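Local coordinates for protein 4-hydroxy-3-methylbut-2-enyl diphosphate reductase, apicoplast (Plasmodium falciparum, PDB 4N7B) that catalyses the last step of the apicoplast isoprenoid-precursor pathway, reducing hydroxymethylbutenyl diphosphate to isopentenyl and dimethylallyl diphosphates with an iron-sulfur cluster and ferredoxin, at residues S441-L447 and T481-S485; V259-I263 and S438-S442; T381-M387 and S411-T417; L432-S438 and V456-N462. All blocks are in the same frame, centred on the assembly; numbering follows the deposited sequence.

Overall arrangement
From the N terminus, V259-I263 comes first and waits for S438-S442, so contact 2 closes a long loop that encloses the whole of contact 3. There T381-M387 meets S411-T417 beside the iron-sulfur cluster, with helix 387-400 in between. L432-S438 then opens contact 4 before contact 2 has closed, and S441-L447 opens contact 1 before V456-N462 closes contact 4, so contact 4 crosses both. T481-S485 completes contact 1 last. Contact 4 pairs two strands of the five-stranded sheet, and contact 1 sets helix 442-452, which links those strands, against the end of a third, 477-482. Contacts 1 and 2 share S441 and S442 and a bound sulfate. T384 touches S442, bringing contact 3 against that same site.

Contact 1. Residues S441-L447 and T481-S485; sequences SSNAKKL and TSAAS. With SO4 (sulfate ion), chain C.
N443 reaches from the first turn of helix 442-452 to A483 and A484, and its amide works in two directions. CG sits between the backbone N and the carbonyl carbon (chi1 79°), which lays the side chain across the helix start. CB and CG lie in van der Waals range of sulfate O4. At the tip the amide divides: OD1 accepts from A484 N at 3.1 Å, a nearly straight bond with the donor tilted modestly from the carbonyl plane, and the methyl of A483 lies 3.4 Å from the same OD1. ND2 donates to sulfate O4 at 3.0 Å. With both ends engaged, the rotation of the amide is fixed. The backbone N of N443 gives O4 a second bond, and S442 N holds O3 at 2.8 Å, so the helix start grips the anion, probably where substrate diphosphate binds. S441 caps the helix, its OG accepting from A444 N. Packing is tight where A444 CB meets A483 CB at 3.4 Å. Further along, L447 CD1 lies over the chain at S482 O and A483 CA. Helix 442-452 thus leans on the end of strand 477-482; L447 also touches helix 414-427, and A484 reaches the iron-sulfur cluster.

Contact 2. Residues V259-I263 and S438-S442; sequences VHNDI and SSSSS. With SO4 (sulfate ion), chain C.
H260 lays its imidazole beside the S438-S441 turn, with CB facing the hydroxyl of S440 and ND1 directed past the turn to the sulfate. CG stands anti to the carbonyl carbon (chi1 -75°), which carries the ring away from its own carbonyl and over to the anion. ND1 donates to sulfate O3 at 2.8 Å; O3 lies at the ring edge and in its plane, so the N-H is aimed squarely at it. S440 O is near the same nitrogen, 3.3 Å from H260 ND1, but the angle is too poor for a bond. H260 O rests against two methylene groups, with S438 CB and S441 CB each 3.6 Å from it, and takes a weak hydrogen bond from S485 OG. S440 OG stands 3.6 Å from H260 CB and shares a 2.7 Å hydrogen bond with S438 OG, which pins the two hydroxyls of the turn together. D262 brings its carboxylate toward the turn, OD2 coming 3.6 Å from S438 OG. A water bridges the segments, accepting from N261 ND2 and from S438 N, while N261 OD1 caps helix 262-271 at V264 N. H293 stacks on the H260 ring, and H256 bonds its NE2. No direct hydrogen bond joins the segments; that water and the sulfate, held by H260 ND1 on one side and S442 N on the other, link them, consistent with a site that probably binds substrate diphosphate.

Contact 3. Residues T381-M387 and S411-T417; sequences TQTTLSM and SICYATT. With F3S (Fe3-s4 cluster), chain B.
T383 O is the main acceptor between T381-M387 and S411-T417. C413 N donates to it at 3.1 Å, in the carbonyl plane and on a lone pair, and I412 CA adds a CA-H...O contact at 3.4 Å. T416 OG1 also lies nearby, at best a weak donor whose proton is not settled. At the other end T381 N donates to S411 OG at 3.2 Å, while T381 OG1 gives its proton to Q382 O at 2.9 Å, from above the carbonyl plane. A water links the two segments, accepting from S411 N and donating to T381 OG1. C413 SG binds an iron atom of the cluster at 2.3 Å and still accepts from T416 N at 3.5 Å, a capping bond, so the same sulfur that binds the iron also caps helix 414-427, which might temper the thiolate's charge. T383 turns OG1 to cluster S4, 3.4 Å away, and bonds E345, the probable proton donor. Q382 OE1 takes Y340 N. Toward M387 the contact is largely apolar: I412 CD1 meets L385 CB, and M387 SD lies across T417 CG2, the two side chains nearly perpendicular. The turn after strand 377-381 therefore sits on the start of helix 414-427, with Q420 of that helix bonding L385 O and M387 N, helix 316-329 touching T383 and S411, and C390 of helix 387-400 backing I412.

Contact 4. Residues L432-S438 and V456-N462; sequences LTIVVGS and VPAVLLN
L460 drives its forked end into a hollow on the neighbouring strand, where V435, G437 and S438 receive it. CG stands anti to the backbone N (chi1 176°), which turns the fork across toward strand 432-436. CD1 settles 3.7 Å from V435 CG1, while CD2 lies 3.6 Å from S438 O. L460 CG lies 3.7 Å from G437 O, and G437 has backbone angles suited to glycine. A458 fills a smaller place on the same face, its CB 3.8 Å from T433 CB. Beyond it V456 CG2 comes against T433 OG1 at 3.4 Å, the side chains nearly perpendicular, and that hydroxyl bonds S451 OG. The other face carries I434, V436, V459 and L461. I434 and V459 run side by side, with CG1 of the first 4.0 Å from CG2 of the second, and L461 CD1 leans on I434 CG2. F494 of helix 488-499 packs over I434, V436 and L461, while A444 and V448 of helix 442-452 meet L460. Five backbone bonds join the parallel strands, alternating in direction, from T433 N to P457 O through to G437 N to L461 O at 2.8 Å, where the donor lies above the carbonyl plane. The short axes diverge by 21°, the twist of a parallel beta-alpha-beta unit. The chemistry is thus divided: peptide hydrogen bonds knit the two strands, alternate peptides of 432-436 turn to strand 477-482, and the side chains, largely aliphatic apart from the T433 hydroxyl, pack against helix 488-499 on one face and helices 442-452 and 414-427 on the other.

Contact 1. Residues S441-L447 and T481-S485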
loop_
_atom_site.group_PDB
_atom_site.type_symbol
_atom_site.label_atom_id
_atom_site.label_comp_id
_atom_site.label_asym_id
_atom_site.label_seq_id
_atom_site.Cartn_x
_atom_site.Cartn_y
_atom_site.Cartn_z
ATOM N N SER A 441 7.656 -2.493 1.177
ATOM C CA SER A 441 6.456 -1.658 1.146
ATOM C C SER A 441 6.708 -0.207 0.734
ATOM O O SER A 441 7.418 0.538 1.422
ATOM C CB SER A 441 5.764 -1.641 2.508
ATOM O OG SER A 441 4.876 -0.537 2.555
ATOM N N SER A 442 6.078 0.216 -0.354
ATOM C CA SER A 442 6.288 1.564 -0.857
ATOM C C SER A 442 5.786 2.620 0.132
ATOM O O SER A 442 6.490 3.592 0.404
ATOM C CB SER A 442 5.642 1.730 -2.245
ATOM O OG SER A 442 5.499 3.100 -2.590
ATOM N N ASN A 443 4.593 2.448 0.694
ATOM C CA ASN A 443 4.064 3.489 1.572
ATOM C C ASN A 443 4.907 3.630 2.842
ATOM O O ASN A 443 5.010 4.721 3.402
ATOM C CB ASN A 443 2.570 3.271 1.911
ATOM C CG ASN A 443 2.358 2.229 2.988
ATOM O OD1 ASN A 443 2.386 2.536 4.177
ATOM N ND2 ASN A 443 2.134 0.990 2.579
ATOM N N ALA A 444 5.491 2.529 3.317
ATOM C CA ALA A 444 6.435 2.600 4.437
ATOM C C ALA A 444 7.610 3.486 4.035
ATOM O O ALA A 444 7.978 4.427 4.746
ATOM C CB ALA A 444 6.945 1.208 4.817
ATOM N N LYS A 445 8.192 3.198 2.876
ATOM C CA LYS A 445 9.342 3.966 2.430
ATOM C C LYS A 445 8.981 5.428 2.263
ATOM O O LYS A 445 9.806 6.306 2.529
ATOM C CB LYS A 445 9.905 3.383 1.135
ATOM C CG LYS A 445 10.711 2.110 1.397
ATOM C CD LYS A 445 11.313 1.530 0.129
ATOM C CE LYS A 445 10.257 0.909 -0.746
ATOM N NZ LYS A 445 10.891 0.134 -1.858
ATOM N N LYS A 446 7.739 5.704 1.864
ATOM C CA LYS A 446 7.327 7.095 1.651
ATOM C C LYS A 446 7.105 7.813 2.979
ATOM O O LYS A 446 7.181 9.046 3.049
ATOM C CB LYS A 446 6.095 7.191 0.739
ATOM C CG LYS A 446 6.309 6.563 -0.637
ATOM C CD LYS A 446 7.496 7.200 -1.351
ATOM C CE LYS A 446 8.065 6.285 -2.442
ATOM N NZ LYS A 446 9.422 6.779 -2.914
ATOM N N LEU A 447 6.867 7.056 4.045
ATOM C CA LEU A 447 6.739 7.685 5.359
ATOM C C LEU A 447 8.114 8.164 5.788
ATOM O O LEU A 447 8.283 9.297 6.231
ATOM C CB LEU A 447 6.173 6.712 6.386
ATOM C CG LEU A 447 4.668 6.503 6.293
ATOM C CD1 LEU A 447 4.246 5.396 7.238
ATOM C CD2 LEU A 447 3.936 7.773 6.626
ATOM N N THR A 481 5.861 5.756 14.073
ATOM C CA THR A 481 4.683 5.361 13.318
ATOM C C THR A 481 4.907 4.034 12.597
ATOM O O THR A 481 5.929 3.388 12.791
ATOM C CB THR A 481 4.254 6.435 12.321
ATOM O OG1 THR A 481 2.992 6.055 11.757
ATOM C CG2 THR A 481 5.245 6.577 11.224
ATOM N N SER A 482 3.965 3.620 11.766
ATOM C CA SER A 482 4.099 2.343 11.099
ATOM C C SER A 482 3.302 2.355 9.817
ATOM O O SER A 482 2.324 3.088 9.689
ATOM C CB SER A 482 3.621 1.208 12.013
ATOM O OG SER A 482 2.258 1.406 12.355
ATOM N N ALA A 483 3.746 1.546 8.863
ATOM C CA ALA A 483 3.151 1.504 7.540
ATOM C C ALA A 483 1.813 0.787 7.544
ATOM O O ALA A 483 1.438 0.142 8.524
ATOM C CB ALA A 483 4.085 0.815 6.589
ATOM N N ALA A 484 1.108 0.893 6.425
ATOM C CA ALA A 484 -0.238 0.361 6.309
ATOM C C ALA A 484 -0.287 -1.160 6.302
ATOM O O ALA A 484 -1.366 -1.742 6.379
ATOM C CB ALA A 484 -0.909 0.918 5.042
ATOM N N SER A 485 0.870 -1.803 6.206
ATOM C CA SER A 485 0.956 -3.262 6.110
ATOM C C SER A 485 1.581 -3.834 7.377
ATOM O O SER A 485 1.785 -5.039 7.479
ATOM C CB SER A 485 1.823 -3.674 4.911
ATOM O OG SER A 485 2.948 -2.777 4.781
HETATM S S SO4 C . 2.751 -1.023 -0.834
HETATM O O1 SO4 C . 1.707 -1.149 -1.841
HETATM O O2 SO4 C . 2.532 -2.001 0.237
HETATM O O3 SO4 C . 4.023 -1.286 -1.502
HETATM O O4 SO4 C . 2.809 0.325 -0.240
#

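Contact 2. Residues V259-I263 and S438-S442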
loop_
_atom_site.group_PDB
_atom_site.type_symbol
_atom_site.label_atom_id
_atom_site.label_comp_id
_atom_site.label_asym_id
_atom_site.label_seq_id
_atom_site.Cartn_x
_atom_site.Cartn_y
_atom_site.Cartn_z
ATOM N N VAL A 259 0.157 -8.925 1.127
ATOM C CA VAL A 259 0.487 -7.538 1.435
ATOM C C VAL A 259 2.010 -7.491 1.569
ATOM O O VAL A 259 2.659 -8.526 1.754
ATOM C CB VAL A 259 -0.184 -7.029 2.738
ATOM C CG1 VAL A 259 -1.696 -7.186 2.665
ATOM C CG2 VAL A 259 0.334 -7.774 3.934
ATOM N N HIS A 260 2.594 -6.304 1.468
ATOM C CA HIS A 260 4.048 -6.193 1.474
ATOM C C HIS A 260 4.562 -6.109 2.898
ATOM O O HIS A 260 5.038 -5.064 3.342
ATOM C CB HIS A 260 4.501 -4.979 0.671
ATOM C CG HIS A 260 4.406 -5.160 -0.814
ATOM N ND1 HIS A 260 4.257 -4.097 -1.676
ATOM C CD2 HIS A 260 4.435 -6.272 -1.593
ATOM C CE1 HIS A 260 4.205 -4.539 -2.923
ATOM N NE2 HIS A 260 4.306 -5.855 -2.895
ATOM N N ASN A 261 4.440 -7.221 3.614
ATOM C CA ASN A 261 5.040 -7.349 4.927
ATOM C C ASN A 261 5.429 -8.807 5.172
ATOM O O ASN A 261 4.570 -9.692 5.171
ATOM C CB ASN A 261 4.082 -6.868 6.006
ATOM C CG ASN A 261 4.708 -6.912 7.383
ATOM O OD1 ASN A 261 4.731 -7.959 8.037
ATOM N ND2 ASN A 261 5.226 -5.776 7.834
ATOM N N ASP A 262 6.718 -9.056 5.384
ATOM C CA ASP A 262 7.219 -10.422 5.513
ATOM C C ASP A 262 6.651 -11.093 6.762
ATOM O O ASP A 262 6.372 -12.283 6.767
ATOM C CB ASP A 262 8.754 -10.434 5.522
ATOM C CG ASP A 262 9.349 -9.691 4.321
ATOM O OD1 ASP A 262 9.135 -10.162 3.179
ATOM O OD2 ASP A 262 10.009 -8.631 4.509
ATOM N N ILE A 263 6.451 -10.327 7.820
ATOM C CA ILE A 263 5.924 -10.909 9.055
ATOM C C ILE A 263 4.522 -11.465 8.857
ATOM O O ILE A 263 4.250 -12.587 9.243
ATOM C CB ILE A 263 5.947 -9.905 10.188
ATOM C CG1 ILE A 263 7.407 -9.586 10.519
ATOM C CG2 ILE A 263 5.210 -10.458 11.411
ATOM C CD1 ILE A 263 7.572 -8.414 11.420
ATOM N N SER A 438 8.137 -2.991 6.436
ATOM C CA SER A 438 9.009 -3.733 5.531
ATOM C C SER A 438 9.578 -2.873 4.402
ATOM O O SER A 438 8.907 -1.966 3.899
ATOM C CB SER A 438 8.233 -4.893 4.914
ATOM O OG SER A 438 8.893 -5.332 3.744
ATOM N N SER A 439 10.797 -3.186 3.970
ATOM C CA SER A 439 11.431 -2.428 2.889
ATOM C C SER A 439 10.765 -2.724 1.556
ATOM O O SER A 439 10.938 -1.979 0.600
ATOM C CB SER A 439 12.931 -2.726 2.805
ATOM O OG SER A 439 13.138 -4.102 2.602
ATOM N N SER A 440 9.985 -3.799 1.488
ATOM C CA SER A 440 9.264 -4.112 0.256
ATOM C C SER A 440 7.999 -3.247 0.131
ATOM O O SER A 440 7.332 -3.277 -0.893
ATOM C CB SER A 440 8.882 -5.593 0.227
ATOM O OG SER A 440 7.959 -5.895 1.275
ATOM N N SER A 441 7.656 -2.493 1.177
ATOM C CA SER A 441 6.456 -1.658 1.146
ATOM C C SER A 441 6.708 -0.207 0.734
ATOM O O SER A 441 7.418 0.538 1.422
ATOM C CB SER A 441 5.764 -1.641 2.508
ATOM O OG SER A 441 4.876 -0.537 2.555
ATOM N N SER A 442 6.078 0.216 -0.354
ATOM C CA SER A 442 6.288 1.564 -0.857
ATOM C C SER A 442 5.786 2.620 0.132
ATOM O O SER A 442 6.490 3.592 0.404
ATOM C CB SER A 442 5.642 1.730 -2.245
ATOM O OG SER A 442 5.499 3.100 -2.590
HETATM S S SO4 C . 2.751 -1.023 -0.834
HETATM O O1 SO4 C . 1.707 -1.149 -1.841
HETATM O O2 SO4 C . 2.532 -2.001 0.237
HETATM O O3 SO4 C . 4.023 -1.286 -1.502
HETATM O O4 SO4 C . 2.809 0.325 -0.240
HETATM O O HOH W 1 5.092 -3.233 6.415
#

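Contact 3. Residues T381-M387 and S411-T417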
loop_
_atom_site.group_PDB
_atom_site.type_symbol
_atom_site.label_atom_id
_atom_site.label_comp_id
_atom_site.label_asym_id
_atom_site.label_seq_id
_atom_site.Cartn_x
_atom_site.Cartn_y
_atom_site.Cartn_z
ATOM N N THR A 381 -2.815 7.819 -10.406
ATOM C CA THR A 381 -1.565 7.571 -9.695
ATOM C C THR A 381 -1.598 6.272 -8.907
ATOM O O THR A 381 -2.661 5.740 -8.577
ATOM C CB THR A 381 -1.171 8.733 -8.722
ATOM O OG1 THR A 381 -1.865 8.619 -7.478
ATOM C CG2 THR A 381 -1.480 10.076 -9.322
ATOM N N GLN A 382 -0.409 5.772 -8.614
ATOM C CA GLN A 382 -0.210 4.758 -7.590
ATOM C C GLN A 382 -0.826 5.247 -6.271
ATOM O O GLN A 382 -0.702 6.419 -5.907
ATOM C CB GLN A 382 1.290 4.529 -7.419
ATOM C CG GLN A 382 1.694 3.314 -6.617
ATOM C CD GLN A 382 3.188 3.083 -6.679
ATOM O OE1 GLN A 382 3.840 3.510 -7.621
ATOM N NE2 GLN A 382 3.741 2.426 -5.670
ATOM N N THR A 383 -1.460 4.342 -5.535
ATOM C CA THR A 383 -2.221 4.721 -4.336
ATOM C C THR A 383 -1.357 5.133 -3.160
ATOM O O THR A 383 -1.838 5.794 -2.246
ATOM C CB THR A 383 -3.102 3.562 -3.842
ATOM O OG1 THR A 383 -2.276 2.449 -3.464
ATOM C CG2 THR A 383 -4.049 3.126 -4.918
ATOM N N THR A 384 -0.086 4.749 -3.189
ATOM C CA THR A 384 0.801 4.873 -2.042
ATOM C C THR A 384 1.965 5.860 -2.227
ATOM O O THR A 384 2.946 5.800 -1.497
ATOM C CB THR A 384 1.423 3.517 -1.737
ATOM O OG1 THR A 384 1.938 2.963 -2.950
ATOM C CG2 THR A 384 0.382 2.565 -1.143
ATOM N N LEU A 385 1.850 6.793 -3.163
ATOM C CA LEU A 385 2.928 7.742 -3.406
ATOM C C LEU A 385 3.156 8.697 -2.222
ATOM O O LEU A 385 2.314 8.843 -1.334
ATOM C CB LEU A 385 2.617 8.562 -4.658
ATOM C CG LEU A 385 2.544 7.752 -5.956
ATOM C CD1 LEU A 385 2.329 8.690 -7.123
ATOM C CD2 LEU A 385 3.818 6.929 -6.147
ATOM N N SER A 386 4.325 9.318 -2.207
ATOM C CA SER A 386 4.561 10.509 -1.419
ATOM C C SER A 386 3.653 11.595 -1.951
ATOM O O SER A 386 3.624 11.838 -3.155
ATOM C CB SER A 386 6.003 10.971 -1.619
ATOM O OG SER A 386 6.126 12.334 -1.267
ATOM N N MET A 387 2.905 12.251 -1.077
ATOM C CA MET A 387 2.041 13.342 -1.509
ATOM C C MET A 387 2.879 14.487 -2.042
ATOM O O MET A 387 2.445 15.213 -2.921
ATOM C CB MET A 387 1.176 13.836 -0.357
ATOM C CG MET A 387 0.178 12.804 0.127
ATOM S SD MET A 387 -1.056 13.531 1.226
ATOM C CE MET A 387 -0.125 13.754 2.684
ATOM N N SER A 411 -6.189 9.656 -6.492
ATOM C CA SER A 411 -5.844 8.230 -6.528
ATOM C C SER A 411 -5.104 7.820 -5.259
ATOM O O SER A 411 -5.119 6.643 -4.871
ATOM C CB SER A 411 -4.961 7.918 -7.750
ATOM O OG SER A 411 -5.583 8.354 -8.945
ATOM N N ILE A 412 -4.413 8.764 -4.624
ATOM C CA ILE A 412 -3.688 8.440 -3.396
ATOM C C ILE A 412 -4.724 8.184 -2.301
ATOM O O ILE A 412 -5.569 9.048 -2.037
ATOM C CB ILE A 412 -2.730 9.573 -2.994
ATOM C CG1 ILE A 412 -1.589 9.678 -4.008
ATOM C CG2 ILE A 412 -2.152 9.316 -1.609
ATOM C CD1 ILE A 412 -0.637 10.775 -3.695
ATOM N N CYS A 413 -4.675 7.006 -1.668
ATOM C CA CYS A 413 -5.750 6.565 -0.752
ATOM C C CYS A 413 -5.736 7.249 0.629
ATOM O O CYS A 413 -4.747 7.866 1.047
ATOM C CB CYS A 413 -5.680 5.047 -0.560
ATOM S SG CYS A 413 -4.292 4.497 0.443
ATOM N N TYR A 414 -6.851 7.097 1.337
ATOM C CA TYR A 414 -7.075 7.764 2.600
ATOM C C TYR A 414 -5.976 7.352 3.587
ATOM O O TYR A 414 -5.531 8.160 4.410
ATOM C CB TYR A 414 -8.494 7.411 3.143
ATOM C CG TYR A 414 -8.526 6.047 3.756
ATOM C CD1 TYR A 414 -8.560 4.904 2.959
ATOM C CD2 TYR A 414 -8.438 5.888 5.134
ATOM C CE1 TYR A 414 -8.534 3.646 3.533
ATOM C CE2 TYR A 414 -8.418 4.643 5.710
ATOM C CZ TYR A 414 -8.462 3.530 4.916
ATOM O OH TYR A 414 -8.435 2.297 5.503
ATOM N N ALA A 415 -5.522 6.098 3.506
ATOM C CA ALA A 415 -4.579 5.576 4.508
ATOM C C ALA A 415 -3.196 6.164 4.321
ATOM O O ALA A 415 -2.513 6.515 5.289
ATOM C CB ALA A 415 -4.518 4.053 4.462
ATOM N N THR A 416 -2.793 6.294 3.066
ATOM C CA THR A 416 -1.507 6.900 2.715
ATOM C C THR A 416 -1.504 8.386 3.132
ATOM O O THR A 416 -0.617 8.874 3.852
ATOM C CB THR A 416 -1.308 6.747 1.231
ATOM O OG1 THR A 416 -1.222 5.348 0.920
ATOM C CG2 THR A 416 -0.054 7.456 0.752
ATOM N N THR A 417 -2.547 9.088 2.725
ATOM C CA THR A 417 -2.704 10.502 3.063
ATOM C C THR A 417 -2.678 10.700 4.584
ATOM O O THR A 417 -1.969 11.547 5.120
ATOM C CB THR A 417 -4.066 11.023 2.536
ATOM O OG1 THR A 417 -4.059 10.991 1.112
ATOM C CG2 THR A 417 -4.340 12.440 3.018
HETATM FE FE1 F3S B . -4.341 0.102 2.053
HETATM FE FE3 F3S B . -5.934 0.043 -0.118
HETATM FE FE4 F3S B . -4.484 2.216 0.512
HETATM S S1 F3S B . -4.486 -1.479 0.543
HETATM S S2 F3S B . -2.661 1.474 1.551
HETATM S S3 F3S B . -6.158 1.321 1.645
HETATM S S4 F3S B . -4.869 1.415 -1.499
HETATM O O HOH W 2 -3.449 11.247 -6.737
#

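Contact 4. Residues L432-S438 and V456-N462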
loop_
_atom_site.group_PDB
_atom_site.type_symbol
_atom_site.label_atom_id
_atom_site.label_comp_id
_atom_site.label_asym_id
_atom_site.label_seq_id
_atom_site.Cartn_x
_atom_site.Cartn_y
_atom_site.Cartn_z
ATOM N N LEU A 432 14.345 12.213 15.680
ATOM C CA LEU A 432 14.390 10.999 14.889
ATOM C C LEU A 432 12.990 10.445 14.654
ATOM O O LEU A 432 12.150 10.430 15.564
ATOM C CB LEU A 432 15.217 9.945 15.614
ATOM C CG LEU A 432 15.145 8.563 14.983
ATOM C CD1 LEU A 432 15.981 8.533 13.706
ATOM C CD2 LEU A 432 15.618 7.502 15.960
ATOM N N THR A 433 12.759 9.944 13.448
ATOM C CA THR A 433 11.516 9.265 13.116
ATOM C C THR A 433 11.800 7.777 12.889
ATOM O O THR A 433 12.698 7.416 12.119
ATOM C CB THR A 433 10.870 9.849 11.837
ATOM O OG1 THR A 433 10.369 11.169 12.101
ATOM C CG2 THR A 433 9.721 8.950 11.384
ATOM N N ILE A 434 11.050 6.920 13.573
ATOM C CA ILE A 434 11.129 5.483 13.337
ATOM C C ILE A 434 9.850 5.013 12.694
ATOM O O ILE A 434 8.757 5.201 13.245
ATOM C CB ILE A 434 11.324 4.679 14.620
ATOM C CG1 ILE A 434 12.695 4.967 15.219
ATOM C CG2 ILE A 434 11.211 3.184 14.320
ATOM C CD1 ILE A 434 12.886 4.344 16.568
ATOM N N VAL A 435 9.980 4.441 11.505
ATOM C CA VAL A 435 8.842 3.886 10.819
ATOM C C VAL A 435 8.976 2.391 10.876
ATOM O O VAL A 435 9.989 1.841 10.442
ATOM C CB VAL A 435 8.782 4.294 9.359
ATOM C CG1 VAL A 435 7.579 3.637 8.695
ATOM C CG2 VAL A 435 8.711 5.803 9.241
ATOM N N VAL A 436 7.957 1.724 11.420
ATOM C CA VAL A 436 7.999 0.266 11.515
ATOM C C VAL A 436 7.347 -0.317 10.289
ATOM O O VAL A 436 6.216 0.012 9.946
ATOM C CB VAL A 436 7.334 -0.235 12.787
ATOM C CG1 VAL A 436 7.498 -1.730 12.918
ATOM C CG2 VAL A 436 7.939 0.492 13.982
ATOM N N GLY A 437 8.094 -1.141 9.576
ATOM C CA GLY A 437 7.542 -1.759 8.392
ATOM C C GLY A 437 8.595 -2.393 7.530
ATOM O O GLY A 437 9.797 -2.368 7.861
ATOM N N SER A 438 8.137 -2.991 6.436
ATOM C CA SER A 438 9.009 -3.733 5.531
ATOM C C SER A 438 9.578 -2.873 4.402
ATOM O O SER A 438 8.907 -1.966 3.899
ATOM C CB SER A 438 8.233 -4.893 4.914
ATOM O OG SER A 438 8.893 -5.332 3.744
ATOM N N VAL A 456 14.012 15.865 9.303
ATOM C CA VAL A 456 14.216 14.998 10.456
ATOM C C VAL A 456 14.587 13.568 10.039
ATOM O O VAL A 456 13.861 12.893 9.309
ATOM C CB VAL A 456 13.074 15.122 11.511
ATOM C CG1 VAL A 456 11.984 16.024 11.006
ATOM C CG2 VAL A 456 12.572 13.773 11.990
ATOM N N PRO A 457 15.772 13.134 10.469
ATOM C CA PRO A 457 16.319 11.827 10.110
ATOM C C PRO A 457 15.309 10.737 10.409
ATOM O O PRO A 457 14.555 10.837 11.375
ATOM C CB PRO A 457 17.543 11.694 11.016
ATOM C CG PRO A 457 17.913 13.086 11.387
ATOM C CD PRO A 457 16.630 13.858 11.425
ATOM N N ALA A 458 15.290 9.700 9.588
ATOM C CA ALA A 458 14.257 8.694 9.700
ATOM C C ALA A 458 14.820 7.351 9.271
ATOM O O ALA A 458 15.742 7.288 8.469
ATOM C CB ALA A 458 13.086 9.068 8.833
ATOM N N VAL A 459 14.272 6.286 9.831
ATOM C CA VAL A 459 14.725 4.943 9.526
ATOM C C VAL A 459 13.511 4.053 9.444
ATOM O O VAL A 459 12.558 4.231 10.192
ATOM C CB VAL A 459 15.656 4.347 10.633
ATOM C CG1 VAL A 459 16.971 5.051 10.662
ATOM C CG2 VAL A 459 14.982 4.428 12.007
ATOM N N LEU A 460 13.581 3.080 8.546
ATOM C CA LEU A 460 12.543 2.100 8.369
ATOM C C LEU A 460 13.053 0.810 8.965
ATOM O O LEU A 460 14.093 0.327 8.561
ATOM C CB LEU A 460 12.280 1.902 6.888
ATOM C CG LEU A 460 11.252 0.818 6.603
ATOM C CD1 LEU A 460 9.893 1.260 7.108
ATOM C CD2 LEU A 460 11.211 0.558 5.117
ATOM N N LEU A 461 12.330 0.258 9.933
ATOM C CA LEU A 461 12.758 -0.954 10.615
ATOM C C LEU A 461 11.618 -1.967 10.654
ATOM O O LEU A 461 10.483 -1.631 11.004
ATOM C CB LEU A 461 13.207 -0.632 12.047
ATOM C CG LEU A 461 14.398 0.321 12.165
ATOM C CD1 LEU A 461 14.644 0.646 13.633
ATOM C CD2 LEU A 461 15.642 -0.275 11.519
ATOM N N ASN A 462 11.934 -3.206 10.310
ATOM C CA ASN A 462 10.939 -4.246 10.198
ATOM C C ASN A 462 10.489 -4.671 11.592
ATOM O O ASN A 462 9.297 -4.901 11.827
ATOM C CB ASN A 462 11.518 -5.434 9.418
ATOM C CG ASN A 462 10.448 -6.397 8.919
ATOM O OD1 ASN A 462 9.429 -5.989 8.353
ATOM N ND2 ASN A 462 10.689 -7.683 9.112
#